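Local atomic coordinates of endonuclease III (Geobacillus stearothermophilus, PDB entry 1ORN), a protein that probably excises damaged bases from DNA in base excision repair, as a [4Fe-4S] DNA glycosylase of the helix-hairpin-helix superfamily, trapped here in a covalent complex with DNA. Residues T125-V130 with E163-L168; V129-F134 with E176-H181. One frame throughout, in Å; residues are numbered along the deposited sequence.

Contact 1: T125-V130 with E163-L168; sequences TANVVV and EVEKTL. With nucleotides of chain B.
Asn127 and Glu165 reach for each other from opposite directions across a wide gap: even at the nearest point, their CA atoms are 10.5 Å apart, and the two side chains do all the spanning. Glu165 covers most of the distance because CG stands anti to its backbone N (chi1 -166°) and the chain runs extended beyond, carrying the carboxylate out to the amide. The two flat ends do not lie in one plane but are turned 76° apart. Asn127 ND2 donates to Glu165 OE2 at 3.1 Å from above the carboxylate plane, and the N-H points off the line, at 141°. A water beside the pair takes a bond from Asn127 ND2, weak at 3.3 Å, and gives one to Glu165 OE1 at 2.9 Å, so the water, held only weakly by the amide, also links Asn127 to OE1.

Neither group relies on the other alone. Glu165 OE2 has a salt bridge to Arg123, while Asn127 OD1 accepts from Arg112, which should fix the amide with its NH2 toward the carboxylate. Both touching residues are buried, and the nearby arginine charge probably favours an ionised glutamate.

At the start of the same helix, Thr125 OG1 lies beside its own backbone N, and the two close on one phosphate oxygen: Thr125 OG1 to OP1 of DT9 of chain B is 2.7 Å, and Thr125 N to that OP1 is 2.9 Å. A helix N-terminal end holding a DNA phosphate is characteristic of the helix-hairpin-helix motif. Helix 123-134 packs on helix 112-115 through Ala126 and Val130 and on helix 33-43 through Thr125 and Val128, while helix 161-171 rests on helix 143-152 through Val164 and Leu168.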
loop_
_atom_site.group_PDB
_atom_site.type_symbol
_atom_site.label_atom_id
_atom_site.label_comp_id
_atom_site.label_asym_id
_atom_site.label_seq_id
_atom_site.Cartn_x
_atom_site.Cartn_y
_atom_site.Cartn_z
ATOM N N THR C 125 4.755 2.249 3.279
ATOM C CA THR C 125 4.719 3.507 2.545
ATOM C C THR C 125 5.935 3.655 1.644
ATOM O O THR C 125 5.805 3.992 0.461
ATOM C CB THR C 125 4.614 4.686 3.519
ATOM O OG1 THR C 125 3.371 4.583 4.233
ATOM C CG2 THR C 125 4.651 6.024 2.787
ATOM N N ALA C 126 7.116 3.385 2.189
ATOM C CA ALA C 126 8.344 3.500 1.406
ATOM C C ALA C 126 8.348 2.547 0.205
ATOM O O ALA C 126 8.771 2.924 -0.886
ATOM C CB ALA C 126 9.565 3.243 2.292
ATOM N N ASN C 127 7.886 1.318 0.402
ATOM C CA ASN C 127 7.838 0.354 -0.696
ATOM C C ASN C 127 6.896 0.787 -1.814
ATOM O O ASN C 127 7.205 0.601 -2.993
ATOM C CB ASN C 127 7.437 -1.033 -0.193
ATOM C CG ASN C 127 8.606 -1.777 0.450
ATOM O OD1 ASN C 127 9.754 -1.346 0.351
ATOM N ND2 ASN C 127 8.317 -2.898 1.098
ATOM N N VAL C 128 5.740 1.340 -1.461
ATOM C CA VAL C 128 4.811 1.793 -2.495
ATOM C C VAL C 128 5.461 2.894 -3.314
ATOM O O VAL C 128 5.420 2.871 -4.548
ATOM C CB VAL C 128 3.496 2.342 -1.899
ATOM C CG1 VAL C 128 2.684 3.042 -2.986
ATOM C CG2 VAL C 128 2.696 1.211 -1.293
ATOM N N VAL C 129 6.072 3.856 -2.633
ATOM C CA VAL C 129 6.707 4.966 -3.318
ATOM C C VAL C 129 7.846 4.548 -4.254
ATOM O O VAL C 129 7.855 4.947 -5.423
ATOM C CB VAL C 129 7.219 6.020 -2.302
ATOM C CG1 VAL C 129 7.995 7.134 -3.024
ATOM C CG2 VAL C 129 6.030 6.614 -1.560
ATOM N N VAL C 130 8.794 3.742 -3.777
ATOM C CA VAL C 130 9.896 3.360 -4.659
ATOM C C VAL C 130 9.427 2.517 -5.837
ATOM O O VAL C 130 9.983 2.607 -6.936
ATOM C CB VAL C 130 11.022 2.602 -3.902
ATOM C CG1 VAL C 130 11.550 3.470 -2.777
ATOM C CG2 VAL C 130 10.519 1.268 -3.376
ATOM N N GLU C 163 7.668 -10.638 7.616
ATOM C CA GLU C 163 7.751 -12.059 7.295
ATOM C C GLU C 163 6.966 -12.334 6.016
ATOM O O GLU C 163 7.409 -13.093 5.153
ATOM C CB GLU C 163 7.188 -12.893 8.445
ATOM N N VAL C 164 5.793 -11.717 5.899
ATOM C CA VAL C 164 4.971 -11.893 4.707
ATOM C C VAL C 164 5.759 -11.399 3.502
ATOM O O VAL C 164 5.828 -12.067 2.475
ATOM C CB VAL C 164 3.651 -11.084 4.795
ATOM C CG1 VAL C 164 2.850 -11.235 3.499
ATOM C CG2 VAL C 164 2.833 -11.552 5.984
ATOM N N GLU C 165 6.353 -10.217 3.636
ATOM C CA GLU C 165 7.130 -9.621 2.553
ATOM C C GLU C 165 8.294 -10.506 2.098
ATOM O O GLU C 165 8.500 -10.721 0.897
ATOM C CB GLU C 165 7.662 -8.254 3.001
ATOM C CG GLU C 165 8.207 -7.387 1.878
ATOM C CD GLU C 165 8.698 -6.039 2.381
ATOM O OE1 GLU C 165 8.067 -5.488 3.311
ATOM O OE2 GLU C 165 9.703 -5.524 1.842
ATOM N N LYS C 166 9.057 -11.018 3.057
ATOM C CA LYS C 166 10.195 -11.859 2.721
ATOM C C LYS C 166 9.764 -13.151 2.033
ATOM O O LYS C 166 10.431 -13.613 1.110
ATOM C CB LYS C 166 11.030 -12.146 3.977
ATOM C CG LYS C 166 11.682 -10.886 4.544
ATOM C CD LYS C 166 12.774 -11.179 5.560
ATOM C CE LYS C 166 12.249 -11.805 6.833
ATOM N NZ LYS C 166 13.379 -12.141 7.756
ATOM N N THR C 167 8.638 -13.714 2.461
ATOM C CA THR C 167 8.121 -14.945 1.865
ATOM C C THR C 167 7.813 -14.723 0.390
ATOM O O THR C 167 8.183 -15.529 -0.461
ATOM C CB THR C 167 6.831 -15.418 2.572
ATOM O OG1 THR C 167 7.126 -15.748 3.934
ATOM C CG2 THR C 167 6.251 -16.644 1.875
ATOM N N LEU C 168 7.141 -13.618 0.087
ATOM C CA LEU C 168 6.788 -13.304 -1.293
ATOM C C LEU C 168 8.017 -13.003 -2.151
ATOM O O LEU C 168 8.082 -13.404 -3.313
ATOM C CB LEU C 168 5.822 -12.119 -1.320
ATOM C CG LEU C 168 4.457 -12.428 -0.697
ATOM C CD1 LEU C 168 3.671 -11.145 -0.483
ATOM C CD2 LEU C 168 3.699 -13.388 -1.607
ATOM P P DT B 9 3.631 2.111 7.156
ATOM O OP1 DT B 9 4.269 2.859 6.052
ATOM O OP2 DT B 9 4.096 0.745 7.503
ATOM O "O5'" DT B 9 3.696 3.007 8.461
ATOM C "C5'" DT B 9 3.215 4.341 8.412
ATOM C "C4'" DT B 9 3.360 5.006 9.757
ATOM O "O4'" DT B 9 2.352 4.503 10.668
ATOM C "C3'" DT B 9 4.718 4.788 10.429
ATOM O "O3'" DT B 9 5.338 6.054 10.655
ATOM C "C2'" DT B 9 4.386 4.059 11.729
ATOM C "C1'" DT B 9 2.915 4.387 11.971
ATOM N N1 DT B 9 2.152 3.348 12.706
ATOM C C2 DT B 9 1.336 3.740 13.761
ATOM O O2 DT B 9 1.229 4.895 14.125
ATOM N N3 DT B 9 0.658 2.715 14.375
ATOM C C4 DT B 9 0.715 1.370 14.059
ATOM O O4 DT B 9 0.045 0.558 14.698
ATOM C C5 DT B 9 1.599 1.032 12.958
ATOM C C7 DT B 9 1.743 -0.400 12.558
ATOM C C6 DT B 9 2.255 2.026 12.347
HETATM O O HOH W 1 5.869 -3.532 3.149
#

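Contact 2: V129-F134 with E176-H181; sequences VVSVAF and EWSITH
Ser131 and Ser178 meet hydroxyl to hydroxyl, and this single pair makes up the direct contact between the two segments. Ser131 OG and Ser178 OG are hydrogen-bonded at 2.7 Å, and either hydroxyl could be the donor. The backbones come close here as well, with the CA atoms of Ser131 and Ser178 only 6.3 Å apart. The rotamers differ: OG of Ser131 is anti to its backbone N (chi1 175°), whereas OG of Ser178 turns back beside its own N (chi1 -62°). The approach is uneven too, since Ser131 OG comes within 3.3 Å of Ser178 CB while Ser178 OG stays 3.8 Å from Ser131 CB.

One shell out, the start of helix 177-191 is fastened by Thr180. Its OG1 reaches back to Glu176 O at 2.7 Å, and Thr180 N reaches Glu176 O at 3.1 Å from the opposite face of the carbonyl plane. Trp177 NE1 bonds to Ile172 O, tying this first turn to the residue just after helix 161-171, and the indole also packs on Ile139. On the partner helix, Ala133 N bonds to Val129 O, and Val132 and Ala133, next to Ser131, pack on Leu36 of helix 33-43. His181 touches Ala140, so the chain leaving helix 123-134 packs beside both Trp177 and His181.

The contact joins the second helix of the helix-hairpin-helix motif, in the six-helix barrel domain, to the first turn of helix 177-191 in the iron-sulfur cluster domain, away from the DNA-binding end. Each hydroxyl can give or accept, so the buried Ser131 finds a partner without any formal charge, and the bond fits the close approach of the helices here, which two small residues allow.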
loop_
_atom_site.group_PDB
_atom_site.type_symbol
_atom_site.label_atom_id
_atom_site.label_comp_id
_atom_site.label_asym_id
_atom_site.label_seq_id
_atom_site.Cartn_x
_atom_site.Cartn_y
_atom_site.Cartn_z
ATOM N N VAL C 129 6.072 3.856 -2.633
ATOM C CA VAL C 129 6.707 4.966 -3.318
ATOM C C VAL C 129 7.846 4.548 -4.254
ATOM O O VAL C 129 7.855 4.947 -5.423
ATOM C CB VAL C 129 7.219 6.020 -2.302
ATOM C CG1 VAL C 129 7.995 7.134 -3.024
ATOM C CG2 VAL C 129 6.030 6.614 -1.560
ATOM N N VAL C 130 8.794 3.742 -3.777
ATOM C CA VAL C 130 9.896 3.360 -4.659
ATOM C C VAL C 130 9.427 2.517 -5.837
ATOM O O VAL C 130 9.983 2.607 -6.936
ATOM C CB VAL C 130 11.022 2.602 -3.902
ATOM C CG1 VAL C 130 11.550 3.470 -2.777
ATOM C CG2 VAL C 130 10.519 1.268 -3.376
ATOM N N SER C 131 8.388 1.723 -5.613
ATOM C CA SER C 131 7.850 0.852 -6.648
ATOM C C SER C 131 7.061 1.604 -7.708
ATOM O O SER C 131 7.330 1.479 -8.905
ATOM C CB SER C 131 6.947 -0.206 -6.016
ATOM O OG SER C 131 6.325 -0.999 -7.014
ATOM N N VAL C 132 6.085 2.382 -7.263
ATOM C CA VAL C 132 5.234 3.121 -8.184
ATOM C C VAL C 132 5.925 4.318 -8.828
ATOM O O VAL C 132 5.849 4.502 -10.044
ATOM C CB VAL C 132 3.946 3.542 -7.452
ATOM C CG1 VAL C 132 3.014 4.261 -8.425
ATOM C CG2 VAL C 132 3.300 2.244 -7.008
ATOM N N ALA C 133 6.601 5.126 -8.024
ATOM C CA ALA C 133 7.285 6.308 -8.541
ATOM C C ALA C 133 8.605 6.066 -9.271
ATOM O O ALA C 133 8.870 6.694 -10.302
ATOM C CB ALA C 133 7.520 7.300 -7.413
ATOM N N PHE C 134 9.427 5.161 -8.752
ATOM C CA PHE C 134 10.742 4.933 -9.343
ATOM C C PHE C 134 10.996 3.569 -9.960
ATOM O O PHE C 134 12.131 3.244 -10.302
ATOM C CB PHE C 134 11.810 5.239 -8.289
ATOM C CG PHE C 134 11.613 6.560 -7.609
ATOM C CD1 PHE C 134 11.624 7.743 -8.341
ATOM C CD2 PHE C 134 11.393 6.627 -6.237
ATOM C CE1 PHE C 134 11.416 8.977 -7.719
ATOM C CE2 PHE C 134 11.185 7.855 -5.608
ATOM C CZ PHE C 134 11.196 9.033 -6.349
ATOM N N GLU C 176 8.761 -9.339 -11.177
ATOM C CA GLU C 176 7.308 -9.376 -11.048
ATOM C C GLU C 176 6.780 -8.906 -9.694
ATOM O O GLU C 176 5.579 -8.977 -9.444
ATOM C CB GLU C 176 6.793 -10.795 -11.286
ATOM C CG GLU C 176 7.307 -11.470 -12.542
ATOM C CD GLU C 176 6.767 -12.882 -12.683
ATOM O OE1 GLU C 176 7.238 -13.621 -13.577
ATOM O OE2 GLU C 176 5.865 -13.252 -11.898
ATOM N N TRP C 177 7.664 -8.440 -8.818
ATOM C CA TRP C 177 7.239 -7.990 -7.495
ATOM C C TRP C 177 6.171 -6.912 -7.496
ATOM O O TRP C 177 5.141 -7.057 -6.845
ATOM C CB TRP C 177 8.431 -7.478 -6.697
ATOM C CG TRP C 177 9.335 -8.550 -6.212
ATOM C CD1 TRP C 177 9.193 -9.893 -6.400
ATOM C CD2 TRP C 177 10.535 -8.371 -5.456
ATOM N NE1 TRP C 177 10.234 -10.566 -5.809
ATOM C CE2 TRP C 177 11.074 -9.655 -5.222
ATOM C CE3 TRP C 177 11.211 -7.250 -4.954
ATOM C CZ2 TRP C 177 12.258 -9.852 -4.509
ATOM C CZ3 TRP C 177 12.393 -7.445 -4.243
ATOM C CH2 TRP C 177 12.902 -8.739 -4.029
ATOM N N SER C 178 6.424 -5.827 -8.216
ATOM C CA SER C 178 5.477 -4.720 -8.254
ATOM C C SER C 178 4.076 -5.066 -8.749
ATOM O O SER C 178 3.088 -4.712 -8.106
ATOM C CB SER C 178 6.059 -3.570 -9.079
ATOM O OG SER C 178 7.252 -3.092 -8.479
ATOM N N ILE C 179 3.970 -5.760 -9.878
ATOM C CA ILE C 179 2.648 -6.093 -10.394
ATOM C C ILE C 179 1.927 -7.147 -9.551
ATOM O O ILE C 179 0.704 -7.115 -9.421
ATOM C CB ILE C 179 2.714 -6.576 -11.865
ATOM C CG1 ILE C 179 1.299 -6.679 -12.435
ATOM C CG2 ILE C 179 3.398 -7.933 -11.949
ATOM C CD1 ILE C 179 0.532 -5.378 -12.396
ATOM N N THR C 180 2.677 -8.078 -8.969
ATOM C CA THR C 180 2.053 -9.105 -8.140
ATOM C C THR C 180 1.443 -8.446 -6.910
ATOM O O THR C 180 0.362 -8.828 -6.456
ATOM C CB THR C 180 3.068 -10.174 -7.703
ATOM O OG1 THR C 180 3.641 -10.783 -8.864
ATOM C CG2 THR C 180 2.377 -11.246 -6.867
ATOM N N HIS C 181 2.146 -7.448 -6.381
ATOM C CA HIS C 181 1.683 -6.692 -5.222
ATOM C C HIS C 181 0.316 -6.072 -5.538
ATOM O O HIS C 181 -0.642 -6.211 -4.774
ATOM C CB HIS C 181 2.714 -5.600 -4.891
ATOM C CG HIS C 181 2.162 -4.450 -4.107
ATOM N ND1 HIS C 181 1.807 -4.550 -2.779
ATOM C CD2 HIS C 181 1.892 -3.174 -4.473
ATOM C CE1 HIS C 181 1.344 -3.386 -2.360
ATOM N NE2 HIS C 181 1.383 -2.533 -3.368
#

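Overall arrangement
Both contacts start from helix 123-134, the second helix of the helix-hairpin-helix motif, and their segments overlap at Val129 and Val130. Their centres lie about 9 Å apart. Contact 1 uses the DNA-facing part of that helix and reaches helix 161-171; contact 2 lies further along it and reaches helix 177-191, the next helix in the chain. In the endonuclease III fold, helix 123-134 belongs to the six-helix barrel domain and its two partners to the domain carrying the iron-sulfur cluster. The two polar contacts, one an amide-carboxylate bond with a water beside it, the other hydroxyl to hydroxyl, span the two domains, consistent with a fixed relation between the two halves that face DNA.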